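Local coordinates for periphilin-1 (Homo sapiens, PDB 6SWG), which probably acts in gene silencing as a core subunit of the HUSH complex, forming through its C-terminal domain a helical assembly with a partner protein, at residues K26-K31 / K84-E89; Q41-F46 / Q70-I75. All blocks are in the same frame, centred on the assembly; numbering follows the deposited sequence.

Contact 1 (K26-K31 / K84-E89)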
ATOM      1  N   LYS B  26      19.944  22.054  10.953  1.00 89.98           N
ATOM      2  CA  LYS B  26      19.362  20.835  11.495  1.00 92.49           C
ATOM      3  C   LYS B  26      17.945  20.611  10.976  1.00 84.82           C
ATOM      4  O   LYS B  26      17.586  19.477  10.657  1.00 82.21           O
ATOM      5  CB  LYS B  26      19.352  20.855  13.015  1.00 98.59           C
ATOM      6  CG  LYS B  26      20.701  20.734  13.649  1.00105.29           C
ATOM      7  CD  LYS B  26      20.546  20.841  15.156  1.00108.83           C
ATOM      8  CE  LYS B  26      21.801  21.391  15.791  1.00112.51           C
ATOM      9  NZ  LYS B  26      21.557  21.807  17.217  1.00115.29           N
ATOM     10  N   ALA B  27      17.128  21.667  10.914  1.00 82.37           N
ATOM     11  CA  ALA B  27      15.757  21.542  10.407  1.00 83.27           C
ATOM     12  C   ALA B  27      15.735  21.031   8.968  1.00 83.26           C
ATOM     13  O   ALA B  27      14.955  20.117   8.637  1.00 79.80           O
ATOM     14  CB  ALA B  27      15.042  22.897  10.488  1.00 79.46           C
ATOM     15  N   ILE B  28      16.597  21.607   8.105  1.00 84.93           N
ATOM     16  CA  ILE B  28      16.659  21.160   6.713  1.00 87.72           C
ATOM     17  C   ILE B  28      17.116  19.715   6.656  1.00 79.17           C
ATOM     18  O   ILE B  28      16.574  18.907   5.909  1.00 80.02           O
ATOM     19  CB  ILE B  28      17.579  22.077   5.873  1.00 95.91           C
ATOM     20  CG1 ILE B  28      17.018  23.505   5.840  1.00 99.47           C
ATOM     21  CG2 ILE B  28      17.773  21.559   4.466  1.00 98.55           C
ATOM     22  CD1 ILE B  28      17.989  24.548   5.283  1.00 98.59           C
ATOM     23  N   ALA B  29      18.136  19.370   7.425  1.00 80.70           N
ATOM     24  CA  ALA B  29      18.660  18.000   7.393  1.00 80.37           C
ATOM     25  C   ALA B  29      17.607  16.987   7.828  1.00 79.08           C
ATOM     26  O   ALA B  29      17.456  15.942   7.192  1.00 79.59           O
ATOM     27  CB  ALA B  29      19.895  17.882   8.305  1.00 80.06           C
ATOM     28  N   SER B  30      16.873  17.282   8.909  1.00 82.96           N
ATOM     29  CA  SER B  30      15.847  16.371   9.382  1.00 97.71           C
ATOM     30  C   SER B  30      14.697  16.288   8.397  1.00 97.79           C
ATOM     31  O   SER B  30      14.176  15.196   8.152  1.00 96.36           O
ATOM     32  CB  SER B  30      15.322  16.798  10.742  1.00 94.73           C
ATOM     33  OG  SER B  30      16.262  16.482  11.717  1.00109.79           O
ATOM     34  N   LYS B  31      14.278  17.439   7.837  1.00 92.96           N
ATOM     35  CA  LYS B  31      13.205  17.423   6.847  1.00 88.31           C
ATOM     36  C   LYS B  31      13.598  16.591   5.651  1.00 83.86           C
ATOM     37  O   LYS B  31      12.799  15.813   5.128  1.00 83.35           O
ATOM     38  CB  LYS B  31      12.882  18.840   6.368  1.00 88.86           C
ATOM     39  CG  LYS B  31      11.583  18.970   5.556  1.00 89.35           C
ATOM     40  CD  LYS B  31      10.343  18.470   6.308  1.00 93.55           C
ATOM     41  CE  LYS B  31       9.110  18.406   5.414  1.00 97.26           C
ATOM     42  NZ  LYS B  31       7.893  18.018   6.182  1.00101.67           N
ATOM     43  N   LYS B  84      11.908  22.187  -1.129  1.00 81.43           N
ATOM     44  CA  LYS B  84      12.042  23.613  -1.449  1.00 83.66           C
ATOM     45  C   LYS B  84      10.994  24.423  -0.707  1.00 87.75           C
ATOM     46  O   LYS B  84      11.319  25.413  -0.036  1.00 89.03           O
ATOM     47  CB  LYS B  84      11.949  23.867  -2.938  1.00 90.95           C
ATOM     48  CG  LYS B  84      13.115  23.316  -3.686  1.00108.97           C
ATOM     49  CD  LYS B  84      12.966  23.586  -5.186  1.00112.17           C
ATOM     50  CE  LYS B  84      14.130  22.988  -5.959  1.00111.44           C
ATOM     51  NZ  LYS B  84      14.193  23.315  -7.432  1.00113.97           N
ATOM     52  N   HIS B  85       9.760  23.922  -0.686  1.00 91.54           N
ATOM     53  CA  HIS B  85       8.715  24.607   0.062  1.00 89.18           C
ATOM     54  C   HIS B  85       9.147  24.836   1.499  1.00 79.16           C
ATOM     55  O   HIS B  85       9.093  25.974   1.992  1.00 76.36           O
ATOM     56  CB  HIS B  85       7.412  23.841   0.038  1.00 94.04           C
ATOM     57  CG  HIS B  85       6.253  24.710   0.367  1.00 99.78           C
ATOM     58  ND1 HIS B  85       5.499  24.539   1.502  1.00102.01           N
ATOM     59  CD2 HIS B  85       5.762  25.806  -0.256  1.00105.17           C
ATOM     60  CE1 HIS B  85       4.568  25.474   1.546  1.00103.25           C
ATOM     61  NE2 HIS B  85       4.702  26.246   0.487  1.00105.49           N
ATOM     62  N   PHE B  86       9.705  23.792   2.133  1.00 73.02           N
ATOM     63  CA  PHE B  86      10.107  23.891   3.520  1.00 78.71           C
ATOM     64  C   PHE B  86      11.158  24.971   3.681  1.00 75.01           C
ATOM     65  O   PHE B  86      10.931  25.969   4.385  1.00 75.58           O
ATOM     66  CB  PHE B  86      10.653  22.554   3.971  1.00100.63           C
ATOM     67  CG  PHE B  86      11.148  22.542   5.377  1.00106.66           C
ATOM     68  CD1 PHE B  86      12.440  22.902   5.667  1.00107.80           C
ATOM     69  CD2 PHE B  86      10.321  22.135   6.402  1.00107.85           C
ATOM     70  CE1 PHE B  86      12.899  22.874   6.944  1.00109.25           C
ATOM     71  CE2 PHE B  86      10.773  22.101   7.699  1.00109.47           C
ATOM     72  CZ  PHE B  86      12.081  22.461   7.969  1.00109.59           C
ATOM     73  N   ILE B  87      12.215  24.904   2.876  1.00 70.62           N
ATOM     74  CA  ILE B  87      13.227  25.919   2.999  1.00 70.29           C
ATOM     75  C   ILE B  87      12.594  27.294   2.800  1.00 77.15           C
ATOM     76  O   ILE B  87      12.772  28.193   3.642  1.00 80.27           O
ATOM     77  CB  ILE B  87      14.374  25.653   2.013  1.00 70.98           C
ATOM     78  CG1 ILE B  87      15.100  24.373   2.397  1.00 70.24           C
ATOM     79  CG2 ILE B  87      15.264  26.825   1.959  1.00 70.93           C
ATOM     80  CD1 ILE B  87      16.065  23.875   1.235  1.00 71.45           C
ATOM     81  N   ALA B  88      11.807  27.479   1.716  1.00 76.43           N
ATOM     82  CA  ALA B  88      11.250  28.816   1.457  1.00 78.51           C
ATOM     83  C   ALA B  88      10.403  29.291   2.668  1.00 83.57           C
ATOM     84  O   ALA B  88      10.595  30.417   3.179  1.00 82.45           O
ATOM     85  CB  ALA B  88      10.449  28.814   0.150  1.00 76.99           C
ATOM     86  N   GLU B  89       9.536  28.406   3.203  1.00 83.96           N
ATOM     87  CA  GLU B  89       8.713  28.791   4.363  1.00 89.61           C
ATOM     88  C   GLU B  89       9.606  29.213   5.530  1.00 83.79           C
ATOM     89  O   GLU B  89       9.452  30.309   6.107  1.00 80.71           O
ATOM     90  CB  GLU B  89       7.807  27.635   4.798  1.00 93.37           C
ATOM     91  CG  GLU B  89       6.613  27.392   3.902  1.00 98.82           C
ATOM     92  CD  GLU B  89       5.603  28.541   3.963  1.00101.65           C
ATOM     93  OE1 GLU B  89       4.766  28.713   3.058  1.00104.37           O
ATOM     94  OE2 GLU B  89       5.614  29.300   4.944  1.00101.08           O
TER
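Near the open end of an antiparallel helical hairpin, Phe86 of helix 61-93 lays its ring against Ala27, Ile28 and Lys31 of helix 23-56. The two short segments run at 161° to each other, with axes 10.5 Å apart at their closest, and Ile28 and Ile87 bring the backbones nearest. Phe86 makes the largest single contribution. Its CG stands anti to the backbone N (chi1 178°), a setting that directs the ring toward helix 23-56, where it meets residues one turn apart. Lys31 covers one face: its CG lies 3.7 Å from the centroid of the Phe86 ring, close to the ring normal but displaced toward the rim, a CH-pi contact. A bend at chi2 of Lys31 (57°) carries the rest of the aliphatic chain along the same rim, so that CD also comes within 3.7 Å of Phe86 CD2. The charged end goes past the ring, and Lys31 NZ forms a salt bridge with Glu34 on its own helix. At the ring's edge, in its plane, sits the methyl of Ala27, whose CB is 3.9 Å from Phe86 CZ. Alongside this aromatic patch the two isoleucines meet by their longer branches, crossing at about a right angle, with Ile28 CG1 4.0 Å from Ile87 CG1. Both isoleucines also pack on an apolar side chain from the chain of another protein, so this flank of the hairpin is part of the interface between subunits. No hydrogen bond joins the two segments. A ring with a lysine's methylenes over one face and an alanine methyl at its edge, beside a pair of isoleucines, makes up the apolar side-chain packing of a two-helix antiparallel hairpin, here partly exposed near the chain ends.

Contact 2 (Q41-F46 / Q70-I75)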
ATOM      1  N   GLN B  41       9.718   4.320   1.371  1.00 93.02           N
ATOM      2  CA  GLN B  41       8.497   3.575   1.631  1.00 95.76           C
ATOM      3  C   GLN B  41       7.604   3.497   0.399  1.00 90.43           C
ATOM      4  O   GLN B  41       7.135   2.418   0.030  1.00 89.29           O
ATOM      5  CB  GLN B  41       7.760   4.281   2.763  1.00104.30           C
ATOM      6  CG  GLN B  41       6.418   3.719   3.153  1.00114.79           C
ATOM      7  CD  GLN B  41       6.545   2.502   4.028  1.00123.03           C
ATOM      8  OE1 GLN B  41       7.666   2.024   4.276  1.00124.31           O
ATOM      9  NE2 GLN B  41       5.407   2.007   4.540  1.00127.10           N
ATOM     10  N   ASP B  42       7.351   4.636  -0.251  1.00 85.60           N
ATOM     11  CA  ASP B  42       6.493   4.620  -1.431  1.00 81.93           C
ATOM     12  C   ASP B  42       7.111   3.812  -2.562  1.00 80.42           C
ATOM     13  O   ASP B  42       6.420   3.016  -3.216  1.00 80.72           O
ATOM     14  CB  ASP B  42       6.190   6.032  -1.888  1.00 84.29           C
ATOM     15  CG  ASP B  42       5.432   6.852  -0.821  1.00 89.39           C
ATOM     16  OD1 ASP B  42       4.816   6.296   0.150  1.00 88.19           O
ATOM     17  OD2 ASP B  42       5.463   8.088  -1.001  1.00 90.65           O
ATOM     18  N   CYS B  43       8.420   3.949  -2.785  1.00 76.97           N
ATOM     19  CA  CYS B  43       9.015   3.187  -3.870  1.00 78.15           C
ATOM     20  C   CYS B  43       8.876   1.685  -3.589  1.00 82.41           C
ATOM     21  O   CYS B  43       8.421   0.914  -4.451  1.00 81.71           O
ATOM     22  CB  CYS B  43      10.481   3.589  -4.075  1.00 80.87           C
ATOM     23  SG  CYS B  43      10.711   5.276  -4.802  1.00 89.62           S
ATOM     24  N   GLU B  44       9.236   1.252  -2.377  1.00 86.72           N
ATOM     25  CA  GLU B  44       9.147  -0.171  -2.064  1.00 94.22           C
ATOM     26  C   GLU B  44       7.702  -0.669  -2.157  1.00 87.08           C
ATOM     27  O   GLU B  44       7.446  -1.747  -2.704  1.00 86.36           O
ATOM     28  CB  GLU B  44       9.776  -0.448  -0.701  1.00110.01           C
ATOM     29  CG  GLU B  44      11.316  -0.397  -0.764  1.00122.38           C
ATOM     30  CD  GLU B  44      12.011  -0.326   0.601  1.00131.40           C
ATOM     31  OE1 GLU B  44      11.338  -0.041   1.606  1.00134.03           O
ATOM     32  OE2 GLU B  44      13.246  -0.540   0.677  1.00134.32           O
ATOM     33  N   THR B  45       6.727   0.126  -1.732  1.00 82.73           N
ATOM     34  CA  THR B  45       5.350  -0.324  -1.870  1.00 82.92           C
ATOM     35  C   THR B  45       4.939  -0.445  -3.349  1.00 87.03           C
ATOM     36  O   THR B  45       4.408  -1.479  -3.769  1.00 84.09           O
ATOM     37  CB  THR B  45       4.450   0.625  -1.096  1.00 83.78           C
ATOM     38  OG1 THR B  45       4.674   0.423   0.306  1.00 85.59           O
ATOM     39  CG2 THR B  45       2.967   0.387  -1.444  1.00 83.80           C
ATOM     40  N   PHE B  46       5.180   0.603  -4.153  1.00 88.04           N
ATOM     41  CA  PHE B  46       4.908   0.509  -5.586  1.00 87.63           C
ATOM     42  C   PHE B  46       5.561  -0.723  -6.193  1.00 84.73           C
ATOM     43  O   PHE B  46       4.956  -1.420  -7.018  1.00 83.45           O
ATOM     44  CB  PHE B  46       5.414   1.760  -6.336  1.00 91.06           C
ATOM     45  CG  PHE B  46       4.321   2.696  -6.709  1.00 96.15           C
ATOM     46  CD1 PHE B  46       3.693   2.601  -7.954  1.00 96.43           C
ATOM     47  CD2 PHE B  46       3.875   3.646  -5.801  1.00 97.58           C
ATOM     48  CE1 PHE B  46       2.648   3.442  -8.276  1.00 95.54           C
ATOM     49  CE2 PHE B  46       2.820   4.491  -6.123  1.00 98.61           C
ATOM     50  CZ  PHE B  46       2.201   4.381  -7.356  1.00 96.99           C
ATOM     51  N   GLN B  70       6.826   6.245 -14.410  1.00 94.72           N
ATOM     52  CA  GLN B  70       6.203   7.564 -14.433  1.00107.88           C
ATOM     53  C   GLN B  70       5.889   8.007 -13.010  1.00 97.68           C
ATOM     54  O   GLN B  70       6.391   9.032 -12.536  1.00 94.18           O
ATOM     55  CB  GLN B  70       4.951   7.537 -15.297  1.00135.52           C
ATOM     56  CG  GLN B  70       5.247   7.123 -16.711  1.00156.49           C
ATOM     57  CD  GLN B  70       6.250   8.030 -17.359  1.00172.92           C
ATOM     58  OE1 GLN B  70       7.450   7.772 -17.312  1.00176.46           O
ATOM     59  NE2 GLN B  70       5.775   9.120 -17.939  1.00179.42           N
ATOM     60  N   ASN B  71       5.187   7.154 -12.263  1.00 89.34           N
ATOM     61  CA  ASN B  71       4.794   7.481 -10.896  1.00 86.96           C
ATOM     62  C   ASN B  71       6.016   7.779 -10.025  1.00 83.00           C
ATOM     63  O   ASN B  71       6.070   8.810  -9.343  1.00 82.94           O
ATOM     64  CB  ASN B  71       3.949   6.325 -10.329  1.00 86.31           C
ATOM     65  CG  ASN B  71       2.496   6.376 -10.821  1.00 87.87           C
ATOM     66  OD1 ASN B  71       1.758   7.259 -10.424  1.00 90.49           O
ATOM     67  ND2 ASN B  71       2.100   5.464 -11.692  1.00 86.26           N
ATOM     68  N   LEU B  72       7.052   6.944 -10.104  1.00 83.41           N
ATOM     69  CA  LEU B  72       8.129   7.138  -9.139  1.00 86.98           C
ATOM     70  C   LEU B  72       8.854   8.438  -9.447  1.00 86.96           C
ATOM     71  O   LEU B  72       9.340   9.127  -8.528  1.00 83.79           O
ATOM     72  CB  LEU B  72       9.081   5.938  -9.138  1.00 90.06           C
ATOM     73  CG  LEU B  72       8.413   4.660  -8.573  1.00 87.16           C
ATOM     74  CD1 LEU B  72       9.522   3.624  -8.363  1.00 88.32           C
ATOM     75  CD2 LEU B  72       7.595   4.827  -7.301  1.00 79.31           C
ATOM     76  N   HIS B  73       8.836   8.830 -10.725  1.00 86.60           N
ATOM     77  CA  HIS B  73       9.440  10.095 -11.117  1.00 90.08           C
ATOM     78  C   HIS B  73       8.633  11.277 -10.598  1.00 89.68           C
ATOM     79  O   HIS B  73       9.188  12.188  -9.952  1.00 86.19           O
ATOM     80  CB  HIS B  73       9.540  10.144 -12.616  1.00 92.07           C
ATOM     81  CG  HIS B  73      10.047  11.434 -13.134  1.00100.13           C
ATOM     82  ND1 HIS B  73      11.372  11.806 -13.037  1.00102.80           N
ATOM     83  CD2 HIS B  73       9.414  12.453 -13.767  1.00104.44           C
ATOM     84  CE1 HIS B  73      11.540  12.988 -13.611  1.00103.99           C
ATOM     85  NE2 HIS B  73      10.369  13.400 -14.069  1.00105.48           N
ATOM     86  N   GLU B  74       7.308  11.240 -10.792  1.00 95.92           N
ATOM     87  CA  GLU B  74       6.493  12.377 -10.396  1.00115.16           C
ATOM     88  C   GLU B  74       6.545  12.560  -8.887  1.00 94.34           C
ATOM     89  O   GLU B  74       6.764  13.664  -8.379  1.00 85.11           O
ATOM     90  CB  GLU B  74       5.061  12.179 -10.864  1.00129.13           C
ATOM     91  CG  GLU B  74       4.133  13.293 -10.471  1.00138.06           C
ATOM     92  CD  GLU B  74       2.721  13.067 -10.948  1.00147.65           C
ATOM     93  OE1 GLU B  74       2.437  11.989 -11.501  1.00150.66           O
ATOM     94  OE2 GLU B  74       1.897  13.992 -10.819  1.00152.08           O
ATOM     95  N   ILE B  75       6.384  11.467  -8.153  1.00 83.29           N
ATOM     96  CA  ILE B  75       6.511  11.514  -6.702  1.00 81.29           C
ATOM     97  C   ILE B  75       7.893  12.021  -6.312  1.00 80.91           C
ATOM     98  O   ILE B  75       8.037  12.842  -5.390  1.00 79.62           O
ATOM     99  CB  ILE B  75       6.224  10.112  -6.124  1.00 80.89           C
ATOM    100  CG1 ILE B  75       4.770   9.657  -6.358  1.00 80.58           C
ATOM    101  CG2 ILE B  75       6.433  10.106  -4.629  1.00 78.23           C
ATOM    102  CD1 ILE B  75       4.604   8.148  -6.270  1.00 79.46           C
TER
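Phe46 projects from helix 23-56 into a hollow on helix 61-93 formed by Asn71, Leu72 and Ile75, residues that span one turn. The segments are nearly antiparallel, at 171°, with axes 10.7 Å apart, and their closest backbones are at Cys43 and Leu72. Each wall of the hollow meets a different part of the phenylalanine. Asn71 comes up to the far end of the ring, with its CB 3.8 Å from Phe46 CE1; its amide plane is turned only 31° from the ring, although the two side chains cross at about a right angle. Leu72 lies nearer the root: its CD2 is 3.9 Å from Phe46 CB, and the two side chains slide past each other in opposite directions. Ile75 closes the remaining corner with its CD1, which reaches Phe46 CE2 at 4.1 Å. The branched end of Leu72, whose CG lies anti to the carbonyl carbon (chi1 -68°), is itself a bump resting between Phe46 and the sulfur of Cys43, with CD2 4.0 Å from Cys43 SG. At the margin Asp42 OD2 merely grazes Ile75 CG2, at 4.3 Å. Other chains pack on the same residues: Met52 of the second subunit on Phe46, and an aromatic side chain from another protein on Leu72. The Asn71 amide packs against the ring but makes no hydrogen bond to 41-46; its ND2 bonds to Ala67 O in its own helix and to Met52 O of the second subunit. Van der Waals packing thus joins the two segments, with no hydrogen bond or salt bridge between them. Polar bonding lies beside that packing, where Tyr39 OH of helix 23-56 bonds to Leu72 O, and the buried amide is satisfied partly across the dimer.

In the fold
From the N terminus the chain passes first through 26-31 and then 41-46 on helix 23-56, turns after residue 56, and returns along helix 61-93 through 70-75 and finally 84-89. Contact 2 thus closes the shorter loop, with 23 residues between its segments, and lies wholly within the longer one closed by contact 1; nothing crosses. Both tie the same two helices together, at points whose centres are 22 Å apart and whose nearest atoms are about 11 Å apart. Contact 2 holds the hairpin near its middle, beside the second subunit, whereas contact 1 joins its arms near the chain ends; the other protein reaches both.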